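Local coordinates for extracellular solute-binding protein family 1 (Arthrobacter chlorophenolicus, PDB 4R2F), which probably binds glucose-containing oligosaccharides such as laminaribiose outside the membrane and delivers them to a sugar uptake transporter, at residues I155-Y160 / V367-E372; A271-L276 / V292-I297; P296-G299 / D303-A306. All blocks are in the same frame, centred on the assembly; numbering follows the deposited sequence.

Contact 1: residues I155-Y160 / V367-E372; sequences IRPLWY and VKIVNE. With BGC (beta-D-glucopyranose), chain B.
Ile369, on helix 364-373, carries the helix side of this contact, using its two branches for different partners on the loop and strand opposite. Ile369 CG2 lies anti to the backbone N and meets CG2 of Ile155 at 3.5 Å, the two side chains running antiparallel past one another. The other branch, CG1 anti to the carbonyl carbon (chi1 -68°), carries CD1 across the pyrrolidine ring of Pro157 at a slant, with Ile369 CD1 3.8 Å from Pro157 CG. The same methyl, Ile369 CD1, comes obliquely to the indole of Trp159, 4.4 Å from its CZ2. No hydrogen bond crosses, and all four side chains are buried. With an alanine in place of Ile369, a gap would probably open between helix and strand, and Ile155, Pro157 and Trp159 would lose their aliphatic neighbour. Arg156 turns the other way: its chain bends at chi2 (-80°), and NH2 comes 3.2 Å from O3 of the glucose, which lies at the edge of the guanidinium, in its plane. A salt bridge from NH1 to Asp154 and a bond from NE to His207 fix that plane, while NH1 also makes a weak bond to Ile155 O. Asp154 holds the sugar too. Apolar residues (Ile155, Pro157, Trp159) packed on the helix, with Arg156 directed to the glucose, place this loop and strand in the wall of the glycan pocket of a solute-binding protein.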
loop_
_atom_site.group_PDB
_atom_site.type_symbol
_atom_site.label_atom_id
_atom_site.label_comp_id
_atom_site.label_asym_id
_atom_site.label_seq_id
_atom_site.Cartn_x
_atom_site.Cartn_y
_atom_site.Cartn_z
ATOM N N ILE A 155 2.219 -4.551 2.276
ATOM C CA ILE A 155 2.082 -4.513 3.721
ATOM C C ILE A 155 2.953 -3.392 4.316
ATOM O O ILE A 155 3.889 -2.935 3.669
ATOM C CB ILE A 155 2.481 -5.898 4.314
ATOM C CG1 ILE A 155 1.930 -6.083 5.734
ATOM C CG2 ILE A 155 3.980 -6.114 4.271
ATOM C CD1 ILE A 155 1.810 -7.530 6.150
ATOM N N ARG A 156 2.627 -2.969 5.534
ATOM C CA ARG A 156 3.184 -1.769 6.175
ATOM C C ARG A 156 3.940 -2.106 7.463
ATOM O O ARG A 156 3.413 -1.955 8.567
ATOM C CB ARG A 156 2.065 -0.759 6.465
ATOM C CG ARG A 156 1.497 -0.124 5.202
ATOM C CD ARG A 156 2.402 0.995 4.692
ATOM N NE ARG A 156 2.050 1.390 3.332
ATOM C CZ ARG A 156 2.350 0.705 2.238
ATOM N NH1 ARG A 156 3.112 -0.375 2.304
ATOM N NH2 ARG A 156 1.957 1.152 1.056
ATOM N N PRO A 157 5.193 -2.566 7.325
ATOM C CA PRO A 157 5.941 -2.906 8.510
ATOM C C PRO A 157 6.541 -1.678 9.170
ATOM O O PRO A 157 6.732 -0.645 8.536
ATOM C CB PRO A 157 7.060 -3.832 7.989
ATOM C CG PRO A 157 6.863 -3.942 6.507
ATOM C CD PRO A 157 5.973 -2.801 6.103
ATOM N N LEU A 158 6.848 -1.829 10.446
ATOM C CA LEU A 158 7.651 -0.872 11.172
ATOM C C LEU A 158 9.118 -1.287 11.023
ATOM O O LEU A 158 9.428 -2.487 10.932
ATOM C CB LEU A 158 7.225 -0.835 12.626
ATOM C CG LEU A 158 5.807 -0.292 12.857
ATOM C CD1 LEU A 158 5.304 -0.660 14.236
ATOM C CD2 LEU A 158 5.756 1.213 12.680
ATOM N N TRP A 159 9.985 -0.292 10.916
ATOM C CA TRP A 159 11.419 -0.485 10.717
ATOM C C TRP A 159 12.150 0.372 11.711
ATOM O O TRP A 159 11.600 1.380 12.168
ATOM C CB TRP A 159 11.851 -0.045 9.300
ATOM C CG TRP A 159 11.317 -0.910 8.225
ATOM C CD1 TRP A 159 10.077 -0.856 7.697
ATOM C CD2 TRP A 159 11.996 -1.989 7.557
ATOM N NE1 TRP A 159 9.928 -1.828 6.743
ATOM C CE2 TRP A 159 11.092 -2.537 6.635
ATOM C CE3 TRP A 159 13.282 -2.529 7.640
ATOM C CZ2 TRP A 159 11.422 -3.609 5.799
ATOM C CZ3 TRP A 159 13.611 -3.595 6.818
ATOM C CH2 TRP A 159 12.688 -4.118 5.900
ATOM N N TYR A 160 13.403 -0.003 11.996
ATOM C CA TYR A 160 14.267 0.794 12.840
ATOM C C TYR A 160 15.700 0.697 12.397
ATOM O O TYR A 160 16.095 -0.234 11.691
ATOM C CB TYR A 160 14.145 0.399 14.319
ATOM C CG TYR A 160 14.782 -0.916 14.740
ATOM C CD1 TYR A 160 14.208 -2.141 14.400
ATOM C CD2 TYR A 160 15.906 -0.937 15.557
ATOM C CE1 TYR A 160 14.771 -3.349 14.806
ATOM C CE2 TYR A 160 16.476 -2.139 15.978
ATOM C CZ TYR A 160 15.904 -3.349 15.613
ATOM O OH TYR A 160 16.475 -4.536 16.027
ATOM N N VAL A 367 10.986 -12.703 6.340
ATOM C CA VAL A 367 10.403 -13.715 7.225
ATOM C C VAL A 367 9.692 -13.092 8.419
ATOM O O VAL A 367 8.596 -13.533 8.806
ATOM C CB VAL A 367 11.451 -14.742 7.694
ATOM C CG1 VAL A 367 10.905 -15.617 8.814
ATOM C CG2 VAL A 367 11.870 -15.603 6.506
ATOM N N LYS A 368 10.287 -12.056 8.999
ATOM C CA LYS A 368 9.648 -11.406 10.142
ATOM C C LYS A 368 8.294 -10.765 9.758
ATOM O O LYS A 368 7.320 -10.798 10.524
ATOM C CB LYS A 368 10.589 -10.382 10.721
ATOM C CG LYS A 368 10.079 -9.722 11.989
ATOM C CD LYS A 368 11.209 -8.963 12.651
ATOM C CE LYS A 368 10.768 -8.347 13.947
ATOM N NZ LYS A 368 11.901 -7.771 14.706
ATOM N N ILE A 369 8.219 -10.205 8.555
ATOM C CA ILE A 369 6.975 -9.605 8.044
ATOM C C ILE A 369 5.885 -10.653 7.871
ATOM O O ILE A 369 4.740 -10.461 8.303
ATOM C CB ILE A 369 7.242 -8.859 6.710
ATOM C CG1 ILE A 369 8.107 -7.628 6.970
ATOM C CG2 ILE A 369 5.954 -8.457 6.018
ATOM C CD1 ILE A 369 8.810 -7.139 5.728
ATOM N N VAL A 370 6.251 -11.765 7.243
ATOM C CA VAL A 370 5.357 -12.909 7.099
ATOM C C VAL A 370 4.871 -13.399 8.431
ATOM O O VAL A 370 3.679 -13.627 8.623
ATOM C CB VAL A 370 6.046 -14.049 6.297
ATOM C CG1 VAL A 370 5.174 -15.297 6.190
ATOM C CG2 VAL A 370 6.323 -13.553 4.885
ATOM N N ASN A 371 5.790 -13.544 9.374
ATOM C CA ASN A 371 5.445 -14.196 10.622
ATOM C C ASN A 371 4.727 -13.302 11.622
ATOM O O ASN A 371 3.933 -13.792 12.376
ATOM C CB ASN A 371 6.683 -14.805 11.284
ATOM C CG ASN A 371 7.224 -16.006 10.515
ATOM O OD1 ASN A 371 6.598 -16.496 9.588
ATOM N ND2 ASN A 371 8.408 -16.454 10.882
ATOM N N GLU A 372 5.029 -12.008 11.620
ATOM C CA GLU A 372 4.512 -11.090 12.628
ATOM C C GLU A 372 3.506 -10.115 12.093
ATOM O O GLU A 372 2.648 -9.691 12.833
ATOM C CB GLU A 372 5.662 -10.330 13.300
ATOM C CG GLU A 372 6.658 -11.275 14.008
ATOM C CD GLU A 372 7.681 -10.571 14.884
ATOM O OE1 GLU A 372 7.444 -9.416 15.332
ATOM O OE2 GLU A 372 8.736 -11.200 15.157
HETATM C C2 BGC B . 3.595 2.049 -2.188
HETATM C C3 BGC B . 2.281 2.733 -2.598
HETATM C C4 BGC B . 2.391 4.238 -2.315
HETATM C C5 BGC B . 3.669 4.819 -2.976
HETATM C C6 BGC B . 3.809 6.336 -2.801
HETATM C C1 BGC B . 4.791 2.766 -2.841
HETATM O O1 BGC B . 6.026 2.202 -2.403
HETATM O O2 BGC B . 3.547 0.661 -2.560
HETATM O O3 BGC B . 1.190 2.071 -1.906
HETATM O O4 BGC B . 1.271 4.992 -2.796
HETATM O O5 BGC B . 4.769 4.148 -2.426
HETATM O O6 BGC B . 3.739 6.672 -1.413
#

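Contact 2: residues A271-L276 / V292-I297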
loop_
_atom_site.group_PDB
_atom_site.type_symbol
_atom_site.label_atom_id
_atom_site.label_comp_id
_atom_site.label_asym_id
_atom_site.label_seq_id
_atom_site.Cartn_x
_atom_site.Cartn_y
_atom_site.Cartn_z
ATOM N N ALA A 271 16.270 8.974 9.999
ATOM C CA ALA A 271 15.072 8.297 10.497
ATOM C C ALA A 271 15.483 7.144 11.385
ATOM O O ALA A 271 16.206 6.274 10.932
ATOM C CB ALA A 271 14.252 7.772 9.320
ATOM N N ALA A 272 14.998 7.100 12.621
ATOM C CA ALA A 272 15.296 5.982 13.517
ATOM C C ALA A 272 14.215 4.909 13.511
ATOM O O ALA A 272 14.505 3.762 13.797
ATOM C CB ALA A 272 15.505 6.466 14.942
ATOM N N TYR A 273 12.976 5.283 13.226
ATOM C CA TYR A 273 11.852 4.376 13.407
ATOM C C TYR A 273 10.695 4.887 12.573
ATOM O O TYR A 273 10.580 6.091 12.344
ATOM C CB TYR A 273 11.506 4.292 14.892
ATOM C CG TYR A 273 10.454 3.272 15.297
ATOM C CD1 TYR A 273 10.793 1.948 15.538
ATOM C CD2 TYR A 273 9.135 3.647 15.488
ATOM C CE1 TYR A 273 9.831 1.013 15.924
ATOM C CE2 TYR A 273 8.164 2.720 15.867
ATOM C CZ TYR A 273 8.520 1.407 16.091
ATOM O OH TYR A 273 7.579 0.501 16.491
ATOM N N GLY A 274 9.888 3.981 12.042
ATOM C CA GLY A 274 8.702 4.370 11.305
ATOM C C GLY A 274 8.062 3.279 10.473
ATOM O O GLY A 274 8.581 2.184 10.364
ATOM N N MET A 275 6.945 3.614 9.844
ATOM C CA MET A 275 6.167 2.665 9.071
ATOM C C MET A 275 6.510 2.861 7.612
ATOM O O MET A 275 6.459 3.962 7.111
ATOM C CB MET A 275 4.666 2.911 9.288
ATOM C CG MET A 275 3.716 2.006 8.512
ATOM S SD MET A 275 2.032 2.628 8.315
ATOM C CE MET A 275 2.317 3.981 7.207
ATOM N N LEU A 276 6.904 1.793 6.940
ATOM C CA LEU A 276 7.127 1.869 5.511
ATOM C C LEU A 276 6.619 0.635 4.757
ATOM O O LEU A 276 5.446 0.308 4.812
ATOM C CB LEU A 276 8.588 2.199 5.196
ATOM C CG LEU A 276 8.869 2.873 3.852
ATOM C CD1 LEU A 276 7.738 3.798 3.455
ATOM C CD2 LEU A 276 10.192 3.611 3.845
ATOM N N VAL A 292 16.368 -2.491 9.974
ATOM C CA VAL A 292 15.795 -3.780 10.341
ATOM C C VAL A 292 14.296 -3.684 10.653
ATOM O O VAL A 292 13.807 -2.662 11.163
ATOM C CB VAL A 292 16.550 -4.327 11.588
ATOM C CG1 VAL A 292 15.874 -5.553 12.177
ATOM C CG2 VAL A 292 18.000 -4.624 11.216
ATOM N N VAL A 293 13.569 -4.754 10.360
ATOM C CA VAL A 293 12.115 -4.805 10.696
ATOM C C VAL A 293 11.920 -4.861 12.198
ATOM O O VAL A 293 12.597 -5.628 12.888
ATOM C CB VAL A 293 11.423 -5.995 10.002
ATOM C CG1 VAL A 293 9.983 -6.167 10.480
ATOM C CG2 VAL A 293 11.438 -5.784 8.497
ATOM N N ALA A 294 11.027 -4.011 12.700
ATOM C CA ALA A 294 10.661 -4.003 14.122
ATOM C C ALA A 294 9.373 -4.806 14.324
ATOM O O ALA A 294 8.561 -4.923 13.407
ATOM C CB ALA A 294 10.475 -2.562 14.617
ATOM N N SER A 295 9.165 -5.332 15.529
ATOM C CA SER A 295 7.923 -6.071 15.807
ATOM C C SER A 295 6.735 -5.119 15.863
ATOM O O SER A 295 6.887 -3.961 16.256
ATOM C CB SER A 295 8.032 -6.842 17.124
ATOM O OG SER A 295 8.999 -7.890 17.008
ATOM N N PRO A 296 5.539 -5.600 15.475
ATOM C CA PRO A 296 4.345 -4.765 15.633
ATOM C C PRO A 296 4.178 -4.355 17.088
ATOM O O PRO A 296 4.658 -5.048 17.990
ATOM C CB PRO A 296 3.187 -5.662 15.184
ATOM C CG PRO A 296 3.791 -6.870 14.571
ATOM C CD PRO A 296 5.235 -6.947 14.967
ATOM N N ILE A 297 3.537 -3.214 17.310
ATOM C CA ILE A 297 3.330 -2.691 18.655
ATOM C C ILE A 297 1.857 -2.711 19.019
ATOM O O ILE A 297 0.974 -2.667 18.160
ATOM C CB ILE A 297 3.839 -1.262 18.793
ATOM C CG1 ILE A 297 3.073 -0.301 17.865
ATOM C CG2 ILE A 297 5.347 -1.228 18.491
ATOM C CD1 ILE A 297 3.648 1.100 17.868
HETATM O O HOH W 1 8.381 -1.841 17.309
#
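With CG anti to the backbone N (chi1 -173°), Tyr273 extends its ring so that CE1 and OH reach Ala294 and Ile297; in Ile297, chi1 63° puts CG1 between backbone N and carbonyl carbon and leaves CG2 anti to the latter, bringing that methyl in from the opposite direction. CG2 of Ile297 stops 3.5 Å from the Tyr273 OH, a van der Waals contact of methyl and hydroxyl. Ala294 CB approaches the ring obliquely, 3.9 Å from Tyr273 CE1. The hydroxyl is satisfied by a water at the ring edge, in the ring plane: Tyr273 OH donates to it at 2.6 Å, and the water donates a hydrogen bond to Ser295 O at 2.8 Å. One water thus carries the polar link between the segments, since no direct hydrogen bond joins them, tying the tyrosine to the backbone at Ser295. The backbones themselves stay apart, 8.5 Å between the CA atoms of Tyr273 and Ala294, because strand 145-161 runs between them and pairs antiparallel with both. The tyrosine therefore reaches across this middle strand, touching Leu158. Helix 176-188 covers the same face: its Leu179 packs on both Tyr273 and Ile297, with Trp176 adding cover to Ile297.

Contact 3: residues P296-G299 / D303-A306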
loop_
_atom_site.group_PDB
_atom_site.type_symbol
_atom_site.label_atom_id
_atom_site.label_comp_id
_atom_site.label_asym_id
_atom_site.label_seq_id
_atom_site.Cartn_x
_atom_site.Cartn_y
_atom_site.Cartn_z
ATOM N N PRO A 296 5.539 -5.600 15.475
ATOM C CA PRO A 296 4.345 -4.765 15.633
ATOM C C PRO A 296 4.178 -4.355 17.088
ATOM O O PRO A 296 4.658 -5.048 17.990
ATOM C CB PRO A 296 3.187 -5.662 15.184
ATOM C CG PRO A 296 3.791 -6.870 14.571
ATOM C CD PRO A 296 5.235 -6.947 14.967
ATOM N N ILE A 297 3.537 -3.214 17.310
ATOM C CA ILE A 297 3.330 -2.691 18.655
ATOM C C ILE A 297 1.857 -2.711 19.019
ATOM O O ILE A 297 0.974 -2.667 18.160
ATOM C CB ILE A 297 3.839 -1.262 18.793
ATOM C CG1 ILE A 297 3.073 -0.301 17.865
ATOM C CG2 ILE A 297 5.347 -1.228 18.491
ATOM C CD1 ILE A 297 3.648 1.100 17.868
ATOM N N ALA A 298 1.610 -2.746 20.317
ATOM C CA ALA A 298 0.257 -2.790 20.837
ATOM C C ALA A 298 -0.262 -1.392 21.087
ATOM O O ALA A 298 0.461 -0.528 21.569
ATOM C CB ALA A 298 0.229 -3.603 22.131
ATOM N N GLY A 299 -1.528 -1.179 20.748
ATOM C CA GLY A 299 -2.245 0.037 21.140
ATOM C C GLY A 299 -2.503 0.052 22.645
ATOM O O GLY A 299 -2.232 -0.935 23.350
ATOM N N ASP A 303 -4.625 -3.834 21.461
ATOM C CA ASP A 303 -4.888 -4.227 20.082
ATOM C C ASP A 303 -3.623 -4.243 19.208
ATOM O O ASP A 303 -2.739 -3.396 19.343
ATOM C CB ASP A 303 -5.928 -3.311 19.438
ATOM C CG ASP A 303 -7.251 -3.306 20.193
ATOM O OD1 ASP A 303 -7.354 -2.622 21.232
ATOM O OD2 ASP A 303 -8.195 -3.958 19.724
ATOM N N LYS A 304 -3.577 -5.221 18.305
ATOM C CA LYS A 304 -2.508 -5.385 17.322
ATOM C C LYS A 304 -3.132 -5.398 15.942
ATOM O O LYS A 304 -4.135 -6.069 15.729
ATOM C CB LYS A 304 -1.822 -6.716 17.545
ATOM C CG LYS A 304 -1.258 -6.870 18.938
ATOM C CD LYS A 304 -0.010 -6.031 19.057
ATOM C CE LYS A 304 1.184 -6.827 18.592
ATOM N NZ LYS A 304 1.718 -7.594 19.749
ATOM N N ALA A 305 -2.561 -4.626 15.020
ATOM C CA ALA A 305 -2.944 -4.685 13.606
ATOM C C ALA A 305 -1.799 -4.261 12.697
ATOM O O ALA A 305 -0.938 -3.480 13.099
ATOM C CB ALA A 305 -4.161 -3.821 13.342
ATOM N N ALA A 306 -1.807 -4.805 11.476
ATOM C CA ALA A 306 -0.967 -4.345 10.374
ATOM C C ALA A 306 -1.881 -3.948 9.229
ATOM O O ALA A 306 -2.963 -4.512 9.068
ATOM C CB ALA A 306 -0.011 -5.448 9.916
HETATM O O HOH W 2 4.473 -7.779 18.596
HETATM O O HOH W 3 0.262 -4.013 15.833
#
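Lys304 folds back over the 296-299 segment, laying its aliphatic chain across Ala298 and Pro296. CG starts anti to the carbonyl carbon, and further bends at chi2, chi3 and chi4 (chi3 -87°) curl the chain so that its methylenes, as well as its amine, meet the facing loop. Lys304 CD sits 3.9 Å from Ala298 CB and 3.6 Å from Ile297 O. The next carbon, Lys304 CE, comes to Pro296 CB at 4.1 Å, next to the pyrrolidine ring. Beyond it the ammonium does not grip a carbonyl directly but donates a hydrogen bond to a water, which in turn donates to Pro296 O at 2.8 Å.

Beneath this exposed lysine the two backbones come close. Gly299 N donates to Asp303 O at 2.9 Å in a nearly straight bond (170° at the hydrogen) lying in the carbonyl plane, and it closes the short turn between the segments. The same oxygen also receives a CA-H...O contact from Ala298 CA. Two residues further from the bond, at Ile297 and Ala305, the backbones are too far apart for a direct bond, and a second water fills in, accepting from Ala305 N at 3.0 Å and donating to Ile297 O. Asp303 sends its carboxylate to a salt bridge with Arg233, so its part here is played by the main chain, while Ile297 turns its side chain away to helix 176-188.

Chemically, the loop is held mainly by backbone polar groups, one direct bond and a water bridge, with a further water joining backbone to lysine. The water between Lys304 NZ and Pro296 O is likely to ease the lysine charge, while the methylenes supply the apolar cover.

In the fold
The three contacts lie on the same side of the chain's centre. Contacts 1 and 2 meet in one sheet, where strand 145-161 neighbours both 273-275 and 291-294; contact 3 lies in the loop that follows 291-294. The first two are closest, centres about 8 Å apart, joined by a bond of 2.7 Å from Ser295 OG to Glu372 OE1 and by strand pairing, Tyr160 N to Val292 O at 2.8 Å. Contact 3 shares Pro296 and Ile297 with contact 2, and its centre is about 12 Å from each of the other two. Contact 1 alone reaches the sugar, through Arg156, and the side chain of Ile155 is about 9 Å from the second glucose unit.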